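PDB 4MFI: Sn-glycerol-3-phosphate ABC transporter substrate-binding protein UspB from Mycobacterium tuberculosis, which probably binds glycerophosphocholine outside the membrane and delivers it to the ABC transporter that imports it. Local coordinates for residues Ala258-Ala262 / Thr263-Ala267; Gly184-Leu187 / Gln188-Gly192. All coordinates share one frame; numbering follows the deposited sequence.

Contact 1. Residues Ala258-Ala262 / Thr263-Ala267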
ATOM      1  N   ALA A 258     -13.157   5.596   6.036  1.00 11.96           N
ATOM      2  CA  ALA A 258     -13.626   4.313   6.553  1.00 11.88           C
ATOM      3  C   ALA A 258     -14.809   4.528   7.481  1.00 11.87           C
ATOM      4  O   ALA A 258     -15.813   3.815   7.415  1.00 10.49           O
ATOM      5  CB  ALA A 258     -12.512   3.592   7.278  1.00 14.29           C
ATOM      6  N   ASN A 259     -14.686   5.522   8.347  1.00 11.70           N
ATOM      7  CA  ASN A 259     -15.762   5.869   9.256  1.00 12.13           C
ATOM      8  C   ASN A 259     -17.006   6.439   8.554  1.00  9.84           C
ATOM      9  O   ASN A 259     -18.139   6.138   8.937  1.00 10.69           O
ATOM     10  CB  ASN A 259     -15.237   6.840  10.299  1.00 18.24           C
ATOM     11  CG  ASN A 259     -16.089   6.880  11.513  1.00 28.83           C
ATOM     12  OD1 ASN A 259     -16.130   5.929  12.294  1.00 32.57           O
ATOM     13  ND2 ASN A 259     -16.790   7.982  11.688  1.00 32.86           N
ATOM     14  N   GLU A 260     -16.806   7.266   7.535  1.00  9.24           N
ATOM     15  CA  GLU A 260     -17.950   7.793   6.793  1.00  8.81           C
ATOM     16  C   GLU A 260     -18.698   6.686   6.065  1.00  7.40           C
ATOM     17  O   GLU A 260     -19.923   6.729   5.945  1.00  7.86           O
ATOM     18  CB  GLU A 260     -17.523   8.901   5.828  1.00 10.81           C
ATOM     19  CG  GLU A 260     -17.197  10.209   6.537  1.00 14.64           C
ATOM     20  CD  GLU A 260     -16.997  11.365   5.579  1.00 20.69           C
ATOM     21  OE1 GLU A 260     -17.519  11.308   4.445  1.00 21.85           O
ATOM     22  OE2 GLU A 260     -16.319  12.338   5.965  1.00 22.64           O
ATOM     23  N   PHE A 261     -17.971   5.686   5.585  1.00  5.86           N
ATOM     24  CA  PHE A 261     -18.630   4.530   5.002  1.00  5.40           C
ATOM     25  C   PHE A 261     -19.357   3.712   6.075  1.00  7.32           C
ATOM     26  O   PHE A 261     -20.535   3.370   5.922  1.00  7.40           O
ATOM     27  CB  PHE A 261     -17.660   3.627   4.234  1.00  6.04           C
ATOM     28  CG  PHE A 261     -18.326   2.402   3.699  1.00  5.05           C
ATOM     29  CD1 PHE A 261     -19.133   2.484   2.572  1.00  5.68           C
ATOM     30  CD2 PHE A 261     -18.211   1.182   4.353  1.00  6.15           C
ATOM     31  CE1 PHE A 261     -19.796   1.370   2.087  1.00  6.12           C
ATOM     32  CE2 PHE A 261     -18.870   0.062   3.877  1.00  5.47           C
ATOM     33  CZ  PHE A 261     -19.659   0.154   2.736  1.00  6.71           C
ATOM     34  N   ALA A 262     -18.650   3.382   7.153  1.00  6.83           N
ATOM     35  CA  ALA A 262     -19.207   2.510   8.189  1.00  7.41           C
ATOM     36  C   ALA A 262     -20.444   3.074   8.874  1.00  7.49           C
ATOM     37  O   ALA A 262     -21.287   2.313   9.339  1.00  9.84           O
ATOM     38  CB  ALA A 262     -18.144   2.156   9.223  1.00  9.80           C
ATOM     39  N   THR A 263     -20.551   4.399   8.942  1.00  8.16           N
ATOM     40  CA  THR A 263     -21.684   5.040   9.605  1.00  9.63           C
ATOM     41  C   THR A 263     -22.816   5.338   8.628  1.00  9.12           C
ATOM     42  O   THR A 263     -23.872   5.829   9.030  1.00 12.41           O
ATOM     43  CB  THR A 263     -21.280   6.351  10.325  1.00 11.73           C
ATOM     44  OG1 THR A 263     -20.682   7.252   9.385  1.00 12.28           O
ATOM     45  CG2 THR A 263     -20.296   6.066  11.436  1.00 12.21           C
ATOM     46  N   GLY A 264     -22.592   5.067   7.345  1.00  7.16           N
ATOM     47  CA  GLY A 264     -23.654   5.185   6.362  1.00  7.83           C
ATOM     48  C   GLY A 264     -23.740   6.503   5.612  1.00  7.43           C
ATOM     49  O   GLY A 264     -24.703   6.731   4.882  1.00 10.42           O
ATOM     50  N   ILE A 265     -22.749   7.374   5.781  1.00  6.56           N
ATOM     51  CA  ILE A 265     -22.747   8.652   5.072  1.00  6.85           C
ATOM     52  C   ILE A 265     -22.466   8.454   3.574  1.00  6.08           C
ATOM     53  O   ILE A 265     -22.991   9.189   2.729  1.00  6.90           O
ATOM     54  CB  ILE A 265     -21.701   9.618   5.669  1.00  7.36           C
ATOM     55  CG1 ILE A 265     -21.929   9.804   7.172  1.00  9.93           C
ATOM     56  CG2 ILE A 265     -21.728  10.968   4.946  1.00  9.47           C
ATOM     57  CD1 ILE A 265     -23.343  10.217   7.536  1.00 10.50           C
ATOM     58  N   LEU A 266     -21.645   7.453   3.257  1.00  5.78           N
ATOM     59  CA  LEU A 266     -21.244   7.135   1.887  1.00  4.98           C
ATOM     60  C   LEU A 266     -21.781   5.773   1.489  1.00  5.49           C
ATOM     61  O   LEU A 266     -21.581   4.797   2.217  1.00  7.53           O
ATOM     62  CB  LEU A 266     -19.721   7.075   1.784  1.00  6.68           C
ATOM     63  CG  LEU A 266     -18.943   8.273   2.315  1.00  6.04           C
ATOM     64  CD1 LEU A 266     -17.452   7.960   2.333  1.00  7.46           C
ATOM     65  CD2 LEU A 266     -19.223   9.541   1.500  1.00  6.54           C
ATOM     66  N   ALA A 267     -22.409   5.672   0.316  1.00  4.97           N
ATOM     67  CA  ALA A 267     -22.880   4.363  -0.160  1.00  5.25           C
ATOM     68  C   ALA A 267     -21.730   3.452  -0.590  1.00  5.01           C
ATOM     69  O   ALA A 267     -21.894   2.234  -0.681  1.00  5.55           O
ATOM     70  CB  ALA A 267     -23.872   4.520  -1.299  1.00  7.50           C
TER
HETATM   71  O   HOH W   1     -22.683   3.105   3.901  1.00  9.91           O

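Contact 2. Residues Gly184-Leu187 / Gln188-Gly192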
ATOM      1  N   GLY A 184     -23.759   6.197 -10.342  1.00  6.14           N
ATOM      2  CA  GLY A 184     -23.617   7.213  -9.309  1.00  6.12           C
ATOM      3  C   GLY A 184     -24.859   8.030  -9.006  1.00  7.32           C
ATOM      4  O   GLY A 184     -25.271   8.113  -7.850  1.00  6.29           O
ATOM      5  N   PRO A 185     -25.462   8.652 -10.038  1.00  6.66           N
ATOM      6  CA  PRO A 185     -26.635   9.496  -9.782  1.00  7.11           C
ATOM      7  C   PRO A 185     -27.815   8.733  -9.182  1.00  7.50           C
ATOM      8  O   PRO A 185     -28.528   9.294  -8.349  1.00  7.44           O
ATOM      9  CB  PRO A 185     -26.981  10.032 -11.174  1.00  8.28           C
ATOM     10  CG  PRO A 185     -25.624  10.125 -11.842  1.00  8.95           C
ATOM     11  CD  PRO A 185     -24.923   8.866 -11.394  1.00  7.67           C
ATOM     12  N   GLU A 186     -28.015   7.477  -9.572  1.00  7.54           N
ATOM     13  CA  GLU A 186     -29.084   6.699  -8.952  1.00  8.13           C
ATOM     14  C   GLU A 186     -28.771   6.388  -7.498  1.00  7.04           C
ATOM     15  O   GLU A 186     -29.648   6.465  -6.636  1.00  7.51           O
ATOM     16  CB  GLU A 186     -29.372   5.413  -9.729  1.00 10.72           C
ATOM     17  CG  GLU A 186     -30.480   4.551  -9.119  1.00 14.66           C
ATOM     18  CD  GLU A 186     -31.885   5.137  -9.240  1.00 21.39           C
ATOM     19  OE1 GLU A 186     -32.056   6.295  -9.685  1.00 21.38           O
ATOM     20  OE2 GLU A 186     -32.834   4.409  -8.883  1.00 27.67           O
ATOM     21  N   LEU A 187     -27.521   6.042  -7.213  1.00  5.54           N
ATOM     22  CA  LEU A 187     -27.117   5.845  -5.824  1.00  5.52           C
ATOM     23  C   LEU A 187     -27.295   7.128  -5.016  1.00  5.09           C
ATOM     24  O   LEU A 187     -27.708   7.083  -3.857  1.00  6.63           O
ATOM     25  CB  LEU A 187     -25.675   5.346  -5.745  1.00  6.07           C
ATOM     26  CG  LEU A 187     -25.484   3.867  -6.093  1.00  6.42           C
ATOM     27  CD1 LEU A 187     -24.017   3.595  -6.383  1.00  6.81           C
ATOM     28  CD2 LEU A 187     -25.997   2.985  -4.951  1.00  7.55           C
ATOM     29  N   GLN A 188     -27.013   8.277  -5.622  1.00  5.45           N
ATOM     30  CA  GLN A 188     -27.226   9.545  -4.925  1.00  6.17           C
ATOM     31  C   GLN A 188     -28.704   9.769  -4.580  1.00  5.37           C
ATOM     32  O   GLN A 188     -29.031  10.245  -3.490  1.00  6.26           O
ATOM     33  CB  GLN A 188     -26.689  10.719  -5.751  1.00  6.55           C
ATOM     34  CG  GLN A 188     -26.794  12.065  -5.048  1.00  6.89           C
ATOM     35  CD  GLN A 188     -25.994  12.121  -3.761  1.00  6.52           C
ATOM     36  OE1 GLN A 188     -24.797  11.819  -3.749  1.00  8.26           O
ATOM     37  NE2 GLN A 188     -26.649  12.499  -2.667  1.00  7.80           N
ATOM     38  N   ARG A 189     -29.596   9.429  -5.505  1.00  6.11           N
ATOM     39  CA  ARG A 189     -31.026   9.538  -5.237  1.00  7.09           C
ATOM     40  C   ARG A 189     -31.408   8.679  -4.040  1.00  5.43           C
ATOM     41  O   ARG A 189     -32.188   9.109  -3.176  1.00  8.15           O
ATOM     42  CB  ARG A 189     -31.832   9.100  -6.461  1.00  7.93           C
ATOM     43  CG  ARG A 189     -33.333   9.249  -6.280  1.00 10.62           C
ATOM     44  CD  ARG A 189     -34.101   8.737  -7.488  1.00 11.60           C
ATOM     45  NE  ARG A 189     -34.032   7.283  -7.611  1.00 14.67           N
ATOM     46  CZ  ARG A 189     -34.775   6.442  -6.901  1.00 16.96           C
ATOM     47  NH1 ARG A 189     -35.643   6.909  -6.010  1.00 17.67           N
ATOM     48  NH2 ARG A 189     -34.647   5.133  -7.079  1.00 16.96           N
ATOM     49  N   VAL A 190     -30.881   7.457  -3.979  1.00  6.26           N
ATOM     50  CA  VAL A 190     -31.353   6.550  -2.937  1.00  7.44           C
ATOM     51  C   VAL A 190     -30.731   6.806  -1.568  1.00  6.77           C
ATOM     52  O   VAL A 190     -31.288   6.367  -0.566  1.00  8.44           O
ATOM     53  CB  VAL A 190     -31.255   5.045  -3.316  1.00 10.12           C
ATOM     54  CG1 VAL A 190     -31.972   4.766  -4.634  1.00 11.01           C
ATOM     55  CG2 VAL A 190     -29.823   4.588  -3.362  1.00 11.35           C
ATOM     56  N   VAL A 191     -29.597   7.509  -1.493  1.00  5.82           N
ATOM     57  CA  VAL A 191     -29.057   7.838  -0.167  1.00  5.85           C
ATOM     58  C   VAL A 191     -29.682   9.110   0.427  1.00  6.32           C
ATOM     59  O   VAL A 191     -29.742   9.269   1.648  1.00  7.51           O
ATOM     60  CB  VAL A 191     -27.499   7.920  -0.111  1.00  6.70           C
ATOM     61  CG1 VAL A 191     -26.870   6.573  -0.448  1.00  8.98           C
ATOM     62  CG2 VAL A 191     -26.958   9.055  -0.996  1.00  8.04           C
ATOM     63  N   GLY A 192     -30.149  10.014  -0.427  1.00  7.48           N
ATOM     64  CA  GLY A 192     -30.822  11.211   0.049  1.00  7.78           C
ATOM     65  C   GLY A 192     -29.906  12.378   0.387  1.00  7.71           C
ATOM     66  O   GLY A 192     -28.699  12.351   0.115  1.00  8.86           O
TER

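Contact 1. Residues Ala258-Ala262 / Thr263-Ala267
Ile265 N reaches back to Glu260 O in a weak bond of 2.9 Å while Gly264 N turns to Phe261 O at 3.0 Å; with a positive phi of 95° at Gly264, this is a Schellman motif closing helix 257-262, and Leu266 N is a further donor to Glu260 O at 3.3 Å. Glycine suits its position because a side chain there would collide with the preceding carbonyl oxygen. Both Leu266 N and Gly264 N stand well above the planes of the carbonyls they meet, as the chain swings out of the helix. One residue earlier, Asn259 O is gripped twice by a single residue: Thr263 N comes from one face of the carbonyl plane and the hydroxyl OG1, a donor at 2.8 Å, from the other. Thr263 is suited to this because its chi1 of 57° places OG1 between its own N and carbonyl carbon, turned back over the last turn, where its methyl CG2 also lies near Asn259. Leu266 returns across the end of the helix and lays CD1 against CB of Glu260, 3.6 Å away, so the aliphatic root of the glutamate serves as an apolar surface; farther out, OE2 of Glu260 accepts a hydrogen bond from Asn255 N. Phe261 swings its ring away from its own backbone N (chi1 177°), bringing CD1 within 3.4 Å of Leu266 O and the ring edge to Ala267 O. A water donates to both Phe261 O and Leu266 O, bridging helix and exit. Around this turn, Leu266 also packs on Ala254 of strand 251-254, Phe261 and the small Ala262 meet helix 276-282, and Ala267 bonds through its backbone to Ser196 and Asn160, leading the chain into strand 268-272.

Contact 2. Residues Gly184-Leu187 / Gln188-Gly192
Gly184 O receives Gln188 N at 2.8 Å, the first of five successive i to i+4 bonds, the last from Gly192 N to Gln188 O, that carry the end of helix 177-191. Pro185 follows; its ring nitrogen has no hydrogen to give the preceding turn, and the helix is kinked here, yet its carbonyl still accepts from Arg189 N. Glu186, long enough to meet an arginine three residues on, supplies the one salt bridge of the contact. Its CG points away from the backbone N (chi1 180°) and the chain then bends, setting the carboxylate beside the guanidinium of Arg189. Arg189 grips it side-on: NE bonds OE1 at 3.0 Å and NH2 bonds OE2 at 2.7 Å, both nearly straight. The two oxygens lie in the guanidinium plane, but the nitrogens stand above the carboxylate plane, since the flat groups are turned 46° from one another. A long, flexible arginine suits this exposed flank, and Val190 CG1 lies 3.6 Å above one face of its guanidinium, nearer the edge of the group than its centre. Leu187, apolar and branched, suits the buried side: its CD2 is 4.4 Å from Val190 CG2, and its carbonyl accepts from Val191 N. Gly192 then leaves the helix with a positive phi of 86°, where a side chain would strike the preceding carbonyl oxygen. Buried Leu187 rests on Ala163 and Trp164 of helix 161-166, while partly exposed Val190 touches Gln166; Gln188 NE2 bonds Arg195 O, tying the helix to the loop before strand 198-201.

Contact 2 comes first along the chain and ends helix 177-191; strand 198-201, several helices and strand 251-254 follow before contact 1 ends helix 257-262. The two are in series, neither nested nor crossing, and each joins consecutive residues, so neither closes a long loop. In space their centres are about 14 Å apart, on the same side of the chain's centre, and they meet where Ala267 CB packs on Val191 CG1 at 3.7 Å. Arg195 spans both, bonding Val191 O and Gly264 O. Contact 1 packs on strand 251-254 at Ala254, while contact 2 is tied to the residues just before strand 198-201, its parallel partner.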